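Local coordinates for protein Alp7A (Bacillus subtilis, PDB 5EC0) that binds ADP as a bacterial member of the actin family and probably assembles into nucleotide-dependent filaments that help segregate a plasmid, at residues A[133-137]-A[138-142]; A[290-293]-A[294-298]; A[344-347]-A[348-352]. All coordinates share one frame; numbering follows the deposited sequence.

Overall arrangement
Each of the three contacts lies at a helix end, but they differ in burial and chemistry. Contact 1, at the surface, turns the chain from helix 131-134 into helix 140-149 and relies on a ring packed over a leucine. Contact 2 is partly buried: it opens the long helix 292-313 with backbone bonds, a carboxylate and hydrophobic residues directed inward. Contact 3, again at the surface, breaks helix 335-346 from helix 348-354 at a glycine and carries a salt bridge; its Tyr346 also touches helix 292-313, at Ile307. Contacts 2 and 3 share the C-terminal domain, with nearest atoms about 10 Å apart, whereas contact 1 is at least about 21 Å from either.

Contact 1: residues A[133-137]-A[138-142]; sequences LLKKL and DKFSE
The carbonyl oxygen of Leu134 is approached from two directions: the backbone N of Leu137 donates a hydrogen bond to Leu134 O at 3.1 Å, and the ring carbon CE1 of Phe140 comes to 3.4 Å from the same oxygen. The hydrogen bond closes a type I beta turn from Leu134 to Leu137, through which the chain leaves helix 131-134. Three residues after the turn, Phe140 folds its ring back over the leucine. Leu134 CB lies 3.8 Å from the centroid of the Phe140 ring and only 5° off the ring normal, an almost ideal CH-pi contact over the middle of one face. Phe140 CG sits anti to its own carbonyl carbon (chi1 -72°), which carries the ring back across the turn. A flat aromatic suits this position because it can cover a methylene broadly without needing a polar partner. The edge of the ring is used as well: Lys135 CD lies in its plane, 3.9 Å from Phe140 CZ. The lysine chain bends at chi2 and chi3, laying its aliphatic part by the ring while its ammonium group reaches the backbone oxygens of Arg233 and Phe236. Leu137 follows a separate path, bringing CD2 to 3.4 Å from Lys139 O; its own carbonyl oxygen accepts from the guanidinium of Arg233. Beyond the turn, Phe236 meets the Phe140 ring in a T-shaped pair, and Ile179 of strand 166-179 touches both Leu134 and Phe140. Leu134 is thus buried, while Asp138 and Lys139 are exposed. The whole is a type I beta turn at the end of helix 131-134, followed by a short link into helix 140-149, within the two-domain actin-like fold.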
loop_
_atom_site.group_PDB
_atom_site.type_symbol
_atom_site.label_atom_id
_atom_site.label_comp_id
_atom_site.label_asym_id
_atom_site.label_seq_id
_atom_site.Cartn_x
_atom_site.Cartn_y
_atom_site.Cartn_z
ATOM N N LEU A 133 -3.446 1.702 -13.988
ATOM C CA LEU A 133 -2.463 2.470 -14.742
ATOM C C LEU A 133 -1.796 1.628 -15.852
ATOM O O LEU A 133 -1.643 2.095 -16.963
ATOM C CB LEU A 133 -1.413 3.047 -13.793
ATOM C CG LEU A 133 -0.418 4.014 -14.424
ATOM C CD1 LEU A 133 -1.138 5.032 -15.313
ATOM C CD2 LEU A 133 0.343 4.726 -13.349
ATOM N N LEU A 134 -1.409 0.390 -15.550
ATOM C CA LEU A 134 -0.772 -0.475 -16.551
ATOM C C LEU A 134 -1.667 -0.800 -17.754
ATOM O O LEU A 134 -1.199 -0.840 -18.892
ATOM C CB LEU A 134 -0.302 -1.776 -15.895
ATOM C CG LEU A 134 0.871 -1.557 -14.926
ATOM C CD1 LEU A 134 1.064 -2.723 -13.967
ATOM C CD2 LEU A 134 2.179 -1.272 -15.675
ATOM N N LYS A 135 -2.950 -1.026 -17.506
ATOM C CA LYS A 135 -3.882 -1.437 -18.559
ATOM C C LYS A 135 -4.115 -0.374 -19.626
ATOM O O LYS A 135 -4.626 -0.669 -20.690
ATOM C CB LYS A 135 -5.228 -1.831 -17.950
ATOM C CG LYS A 135 -5.200 -3.133 -17.206
ATOM C CD LYS A 135 -5.347 -4.316 -18.133
ATOM C CE LYS A 135 -6.802 -4.567 -18.478
ATOM N NZ LYS A 135 -6.963 -5.919 -19.094
ATOM N N LYS A 136 -3.743 0.867 -19.341
ATOM C CA LYS A 136 -3.872 1.934 -20.321
ATOM C C LYS A 136 -2.875 1.787 -21.469
ATOM O O LYS A 136 -3.056 2.381 -22.519
ATOM C CB LYS A 136 -3.700 3.290 -19.644
ATOM C CG LYS A 136 -4.877 3.666 -18.767
ATOM C CD LYS A 136 -4.571 4.886 -17.928
ATOM C CE LYS A 136 -5.790 5.791 -17.854
ATOM N NZ LYS A 136 -7.039 5.005 -17.646
ATOM N N LEU A 137 -1.832 0.983 -21.267
ATOM C CA LEU A 137 -0.783 0.824 -22.265
ATOM C C LEU A 137 -0.829 -0.577 -22.863
ATOM O O LEU A 137 -1.263 -1.501 -22.196
ATOM C CB LEU A 137 0.584 1.103 -21.633
ATOM C CG LEU A 137 1.717 1.568 -22.554
ATOM C CD1 LEU A 137 1.398 2.933 -23.147
ATOM C CD2 LEU A 137 3.069 1.597 -21.828
ATOM N N ASP A 138 -0.384 -0.742 -24.110
ATOM C CA ASP A 138 -0.330 -2.072 -24.738
ATOM C C ASP A 138 0.744 -2.998 -24.125
ATOM O O ASP A 138 0.618 -4.221 -24.218
ATOM C CB ASP A 138 -0.096 -1.951 -26.256
ATOM C CG ASP A 138 1.259 -1.354 -26.594
ATOM O OD1 ASP A 138 1.875 -0.712 -25.708
ATOM O OD2 ASP A 138 1.709 -1.517 -27.740
ATOM N N LYS A 139 1.782 -2.425 -23.507
ATOM C CA LYS A 139 2.858 -3.219 -22.880
ATOM C C LYS A 139 3.120 -2.829 -21.415
ATOM O O LYS A 139 3.550 -1.715 -21.147
ATOM C CB LYS A 139 4.173 -3.064 -23.664
ATOM C CG LYS A 139 4.082 -3.423 -25.128
ATOM C CD LYS A 139 5.370 -3.120 -25.878
ATOM C CE LYS A 139 5.230 -3.556 -27.353
ATOM N NZ LYS A 139 6.467 -3.360 -28.183
ATOM N N PHE A 140 2.920 -3.751 -20.478
ATOM C CA PHE A 140 3.161 -3.442 -19.069
ATOM C C PHE A 140 4.628 -3.146 -18.792
ATOM O O PHE A 140 4.955 -2.242 -18.032
ATOM C CB PHE A 140 2.713 -4.594 -18.161
ATOM C CG PHE A 140 1.217 -4.755 -18.057
ATOM C CD1 PHE A 140 0.363 -4.101 -18.934
ATOM C CD2 PHE A 140 0.668 -5.557 -17.067
ATOM C CE1 PHE A 140 -1.001 -4.254 -18.835
ATOM C CE2 PHE A 140 -0.696 -5.713 -16.960
ATOM C CZ PHE A 140 -1.535 -5.064 -17.841
ATOM N N SER A 141 5.502 -3.922 -19.423
ATOM C CA SER A 141 6.913 -3.967 -19.067
ATOM C C SER A 141 7.589 -2.615 -19.230
ATOM O O SER A 141 8.447 -2.238 -18.429
ATOM C CB SER A 141 7.635 -5.016 -19.916
ATOM O OG SER A 141 7.544 -4.690 -21.297
ATOM N N GLU A 142 7.197 -1.884 -20.261
ATOM C CA GLU A 142 7.832 -0.600 -20.560
ATOM C C GLU A 142 7.432 0.471 -19.545
ATOM O O GLU A 142 8.260 1.303 -19.158
ATOM C CB GLU A 142 7.488 -0.143 -21.979
ATOM C CG GLU A 142 7.954 -1.121 -23.036
ATOM C CD GLU A 142 9.422 -1.445 -22.882
ATOM O OE1 GLU A 142 10.244 -0.506 -22.891
ATOM O OE2 GLU A 142 9.750 -2.641 -22.719
#

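Contact 2: residues A[290-293]-A[294-298]; sequences DLTD and IIKKS
Leu291 and Ile295 meet one helical turn apart where helix 292-313 begins, with Leu291 in the N-cap position and Asp290 just ahead of it forming an Asx turn. The inward side is closely packed. Leu291 CB lies 4.0 Å from Ile295 CD1, and Phe268 of helix 262-272 touches both side chains, so two branched hydrocarbons suit a place between helices. That helix carries the ADP-binding residues Glu266 and Tyr270; the Ile295 side chain is about 10 Å from the bound ADP. The leucine's backbone oxygen takes the N-H of Ile295, starting the regular bonding of the helix. Thr292 O then receives Lys296 N at 3.0 Å, almost straight, N-H...O angle 176°, with a weak second contribution from Ile295 N.

Toward solvent the packing thins. Asp293 and Lys297 are both exposed, and their link across one turn is made by the main chain, Lys297 N to Asp293 O at 3.2 Å, with the donor tilted 32° from the carbonyl plane. Lys296 occupies the boundary. Its extended chain runs beside Thr292, pointing the same way, and CE comes to 3.8 Å from Thr292 CG2; this methyl stands anti to the threonine's backbone N, next to the lysine. A long chain suits this position because its methylenes can line the threonine while its ammonium reaches Glu336 in a salt bridge.

Threonine is well chosen for the first turn, since its two branches do different work: the methyl packs, and the hydroxyl accepts from Met278 N while donating to Asp290. Asp290 OD1 takes both the N-H and the hydroxyl, from Thr292 N at 2.8 Å, nearly along its own C-O bond, and from Thr292 OG1 at 2.6 Å on the syn side, 23° out of the carboxylate plane.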
loop_
_atom_site.group_PDB
_atom_site.type_symbol
_atom_site.label_atom_id
_atom_site.label_comp_id
_atom_site.label_asym_id
_atom_site.label_seq_id
_atom_site.Cartn_x
_atom_site.Cartn_y
_atom_site.Cartn_z
ATOM N N ASP A 290 -23.167 4.044 20.313
ATOM C CA ASP A 290 -23.002 2.760 19.642
ATOM C C ASP A 290 -23.401 2.914 18.177
ATOM O O ASP A 290 -24.569 3.145 17.866
ATOM C CB ASP A 290 -23.837 1.661 20.321
ATOM C CG ASP A 290 -23.521 0.260 19.794
ATOM O OD1 ASP A 290 -23.050 0.133 18.649
ATOM O OD2 ASP A 290 -23.769 -0.725 20.519
ATOM N N LEU A 291 -22.420 2.801 17.289
ATOM C CA LEU A 291 -22.654 2.970 15.863
ATOM C C LEU A 291 -22.583 1.632 15.129
ATOM O O LEU A 291 -22.602 1.610 13.908
ATOM C CB LEU A 291 -21.634 3.946 15.264
ATOM C CG LEU A 291 -21.669 5.396 15.753
ATOM C CD1 LEU A 291 -20.603 6.238 15.063
ATOM C CD2 LEU A 291 -23.034 5.992 15.527
ATOM N N THR A 292 -22.510 0.534 15.880
ATOM C CA THR A 292 -22.232 -0.793 15.319
ATOM C C THR A 292 -23.196 -1.242 14.230
ATOM O O THR A 292 -22.765 -1.654 13.152
ATOM C CB THR A 292 -22.243 -1.889 16.406
ATOM O OG1 THR A 292 -21.418 -1.493 17.513
ATOM C CG2 THR A 292 -21.734 -3.207 15.830
ATOM N N ASP A 293 -24.491 -1.190 14.523
ATOM C CA ASP A 293 -25.514 -1.639 13.578
ATOM C C ASP A 293 -25.438 -0.884 12.254
ATOM O O ASP A 293 -25.523 -1.487 11.180
ATOM C CB ASP A 293 -26.926 -1.475 14.166
ATOM C CG ASP A 293 -27.262 -2.523 15.214
ATOM O OD1 ASP A 293 -26.570 -3.569 15.280
ATOM O OD2 ASP A 293 -28.243 -2.296 15.965
ATOM N N ILE A 294 -25.285 0.434 12.340
ATOM C CA ILE A 294 -25.292 1.276 11.156
ATOM C C ILE A 294 -24.123 0.916 10.256
ATOM O O ILE A 294 -24.243 0.854 9.028
ATOM C CB ILE A 294 -25.232 2.769 11.531
ATOM C CG1 ILE A 294 -26.556 3.196 12.179
ATOM C CG2 ILE A 294 -24.901 3.633 10.306
ATOM C CD1 ILE A 294 -26.643 4.662 12.469
ATOM N N ILE A 295 -22.993 0.641 10.883
ATOM C CA ILE A 295 -21.779 0.421 10.143
ATOM C C ILE A 295 -21.703 -0.989 9.529
ATOM O O ILE A 295 -21.448 -1.117 8.335
ATOM C CB ILE A 295 -20.577 0.694 11.038
ATOM C CG1 ILE A 295 -20.565 2.190 11.397
ATOM C CG2 ILE A 295 -19.304 0.290 10.337
ATOM C CD1 ILE A 295 -19.409 2.630 12.238
ATOM N N LYS A 296 -21.947 -2.036 10.316
ATOM C CA LYS A 296 -21.870 -3.397 9.772
ATOM C C LYS A 296 -22.879 -3.578 8.644
ATOM O O LYS A 296 -22.616 -4.286 7.677
ATOM C CB LYS A 296 -22.090 -4.457 10.857
ATOM C CG LYS A 296 -21.069 -4.384 11.975
ATOM C CD LYS A 296 -20.819 -5.718 12.650
ATOM C CE LYS A 296 -19.698 -5.583 13.685
ATOM N NZ LYS A 296 -19.131 -6.884 14.151
ATOM N N LYS A 297 -24.021 -2.911 8.763
ATOM C CA LYS A 297 -25.049 -2.967 7.730
ATOM C C LYS A 297 -24.538 -2.330 6.438
ATOM O O LYS A 297 -24.659 -2.921 5.360
ATOM C CB LYS A 297 -26.323 -2.278 8.204
ATOM C CG LYS A 297 -27.460 -2.276 7.197
ATOM C CD LYS A 297 -28.740 -1.763 7.838
ATOM C CE LYS A 297 -29.794 -1.419 6.802
ATOM N NZ LYS A 297 -31.055 -0.944 7.449
ATOM N N SER A 298 -23.948 -1.142 6.548
ATOM C CA SER A 298 -23.377 -0.477 5.381
ATOM C C SER A 298 -22.227 -1.273 4.751
ATOM O O SER A 298 -22.090 -1.330 3.524
ATOM C CB SER A 298 -22.883 0.915 5.750
ATOM O OG SER A 298 -22.468 1.608 4.590
#

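Contact 3: residues A[344-347]-A[348-352]; sequences ERYG and RDISE
Apolar contact comes first: Tyr346, the last residue of helix 335-346, brings its CB to 3.8 Å from Ile350 CG2 in the next helix. This branch of the isoleucine is anti to its backbone N, and the other branch follows a different course, placing CD1 3.7 Å from Tyr346 O. A beta-branched residue suits the site because its two arms can meet both the side chain and the backbone of the tyrosine. The aromatic ring itself leads away from the isoleucine. Arg345 CB lies 4.0 Å above the centre of one ring face, and Ile307 of helix 292-313 also touches the tyrosine.

Backbone interactions mark the break between the helices. Gly347 leaves helical geometry with a positive phi of 91°, a conformation in which a CB would press against the preceding carbonyl oxygen, so glycine is the natural residue here. It also serves as the N-cap position of helix 348-354: its carbonyl oxygen accepts from Ser351 N at 3.1 Å, the donor tilted 19° from the carbonyl plane. That bond also brings Ser351 CB close to the oxygen, and the small hydroxyl beyond it bonds to Thr342 of the preceding helix.

Charged groups occupy the outer side. Arg348 and Glu352, one helical turn apart, form a salt bridge in which Arg348 NE meets Glu352 OE2 at 2.7 Å, with NH1 adding a weaker bond to the same oxygen. The oxygen lies close to the guanidinium plane, while NE comes to the carboxylate from above, 46° out of its plane. Such chemistry implies a division of labour: glycine permits the kink, Ile350 meets Tyr346 across it, the Ser351 hydroxyl bonds back to Thr342, and paired charges face the exposed side.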
loop_
_atom_site.group_PDB
_atom_site.type_symbol
_atom_site.label_atom_id
_atom_site.label_comp_id
_atom_site.label_asym_id
_atom_site.label_seq_id
_atom_site.Cartn_x
_atom_site.Cartn_y
_atom_site.Cartn_z
ATOM N N GLU A 344 -24.223 -16.747 2.839
ATOM C CA GLU A 344 -25.621 -16.565 2.411
ATOM C C GLU A 344 -25.799 -16.918 0.943
ATOM O O GLU A 344 -26.844 -17.402 0.525
ATOM C CB GLU A 344 -26.096 -15.121 2.625
ATOM C CG GLU A 344 -26.345 -14.702 4.063
ATOM C CD GLU A 344 -26.767 -13.237 4.168
ATOM O OE1 GLU A 344 -26.515 -12.474 3.206
ATOM O OE2 GLU A 344 -27.359 -12.850 5.198
ATOM N N ARG A 345 -24.754 -16.664 0.167
ATOM C CA ARG A 345 -24.834 -16.716 -1.276
ATOM C C ARG A 345 -24.466 -18.092 -1.827
ATOM O O ARG A 345 -25.032 -18.533 -2.823
ATOM C CB ARG A 345 -23.918 -15.635 -1.861
ATOM C CG ARG A 345 -24.363 -15.054 -3.181
ATOM C CD ARG A 345 -23.470 -13.883 -3.574
ATOM N NE ARG A 345 -23.434 -13.688 -5.020
ATOM C CZ ARG A 345 -24.351 -13.011 -5.701
ATOM N NH1 ARG A 345 -25.385 -12.470 -5.065
ATOM N NH2 ARG A 345 -24.241 -12.884 -7.015
ATOM N N TYR A 346 -23.523 -18.774 -1.180
ATOM C CA TYR A 346 -23.015 -20.038 -1.713
ATOM C C TYR A 346 -23.138 -21.213 -0.740
ATOM O O TYR A 346 -22.815 -22.356 -1.086
ATOM C CB TYR A 346 -21.546 -19.889 -2.126
ATOM C CG TYR A 346 -21.238 -18.683 -2.996
ATOM C CD1 TYR A 346 -21.771 -18.569 -4.279
ATOM C CD2 TYR A 346 -20.394 -17.668 -2.543
ATOM C CE1 TYR A 346 -21.487 -17.472 -5.082
ATOM C CE2 TYR A 346 -20.096 -16.570 -3.339
ATOM C CZ TYR A 346 -20.647 -16.474 -4.610
ATOM O OH TYR A 346 -20.358 -15.384 -5.409
ATOM N N GLY A 347 -23.589 -20.938 0.479
ATOM C CA GLY A 347 -23.602 -21.960 1.512
ATOM C C GLY A 347 -22.318 -21.945 2.325
ATOM O O GLY A 347 -21.315 -21.376 1.897
ATOM N N ARG A 348 -22.348 -22.572 3.499
ATOM C CA ARG A 348 -21.217 -22.518 4.425
ATOM C C ARG A 348 -19.960 -23.207 3.892
ATOM O O ARG A 348 -18.851 -22.679 4.021
ATOM C CB ARG A 348 -21.612 -23.131 5.770
ATOM C CG ARG A 348 -20.546 -23.005 6.848
ATOM C CD ARG A 348 -20.077 -24.382 7.289
ATOM N NE ARG A 348 -19.027 -24.332 8.305
ATOM C CZ ARG A 348 -18.662 -25.368 9.058
ATOM N NH1 ARG A 348 -17.694 -25.226 9.954
ATOM N NH2 ARG A 348 -19.265 -26.546 8.924
ATOM N N ASP A 349 -20.132 -24.378 3.296
ATOM C CA ASP A 349 -19.002 -25.168 2.808
ATOM C C ASP A 349 -18.150 -24.421 1.773
ATOM O O ASP A 349 -16.921 -24.365 1.887
ATOM C CB ASP A 349 -19.500 -26.494 2.223
ATOM C CG ASP A 349 -20.082 -27.410 3.283
ATOM O OD1 ASP A 349 -19.642 -27.304 4.445
ATOM O OD2 ASP A 349 -20.967 -28.237 2.958
ATOM N N ILE A 350 -18.804 -23.837 0.777
ATOM C CA ILE A 350 -18.095 -23.092 -0.253
ATOM C C ILE A 350 -17.532 -21.776 0.302
ATOM O O ILE A 350 -16.459 -21.326 -0.108
ATOM C CB ILE A 350 -19.013 -22.815 -1.451
ATOM C CG1 ILE A 350 -19.375 -24.136 -2.128
ATOM C CG2 ILE A 350 -18.337 -21.867 -2.444
ATOM C CD1 ILE A 350 -20.342 -23.971 -3.254
ATOM N N SER A 351 -18.247 -21.178 1.251
ATOM C CA SER A 351 -17.771 -19.953 1.881
ATOM C C SER A 351 -16.414 -20.161 2.551
ATOM O O SER A 351 -15.466 -19.407 2.306
ATOM C CB SER A 351 -18.783 -19.443 2.901
ATOM O OG SER A 351 -18.279 -18.309 3.593
ATOM N N GLU A 352 -16.320 -21.192 3.389
ATOM C CA GLU A 352 -15.108 -21.433 4.169
ATOM C C GLU A 352 -13.913 -21.898 3.324
ATOM O O GLU A 352 -12.792 -21.442 3.543
ATOM C CB GLU A 352 -15.391 -22.456 5.279
ATOM C CG GLU A 352 -15.698 -21.819 6.643
ATOM C CD GLU A 352 -16.254 -22.807 7.665
ATOM O OE1 GLU A 352 -15.805 -23.977 7.682
ATOM O OE2 GLU A 352 -17.146 -22.411 8.451
#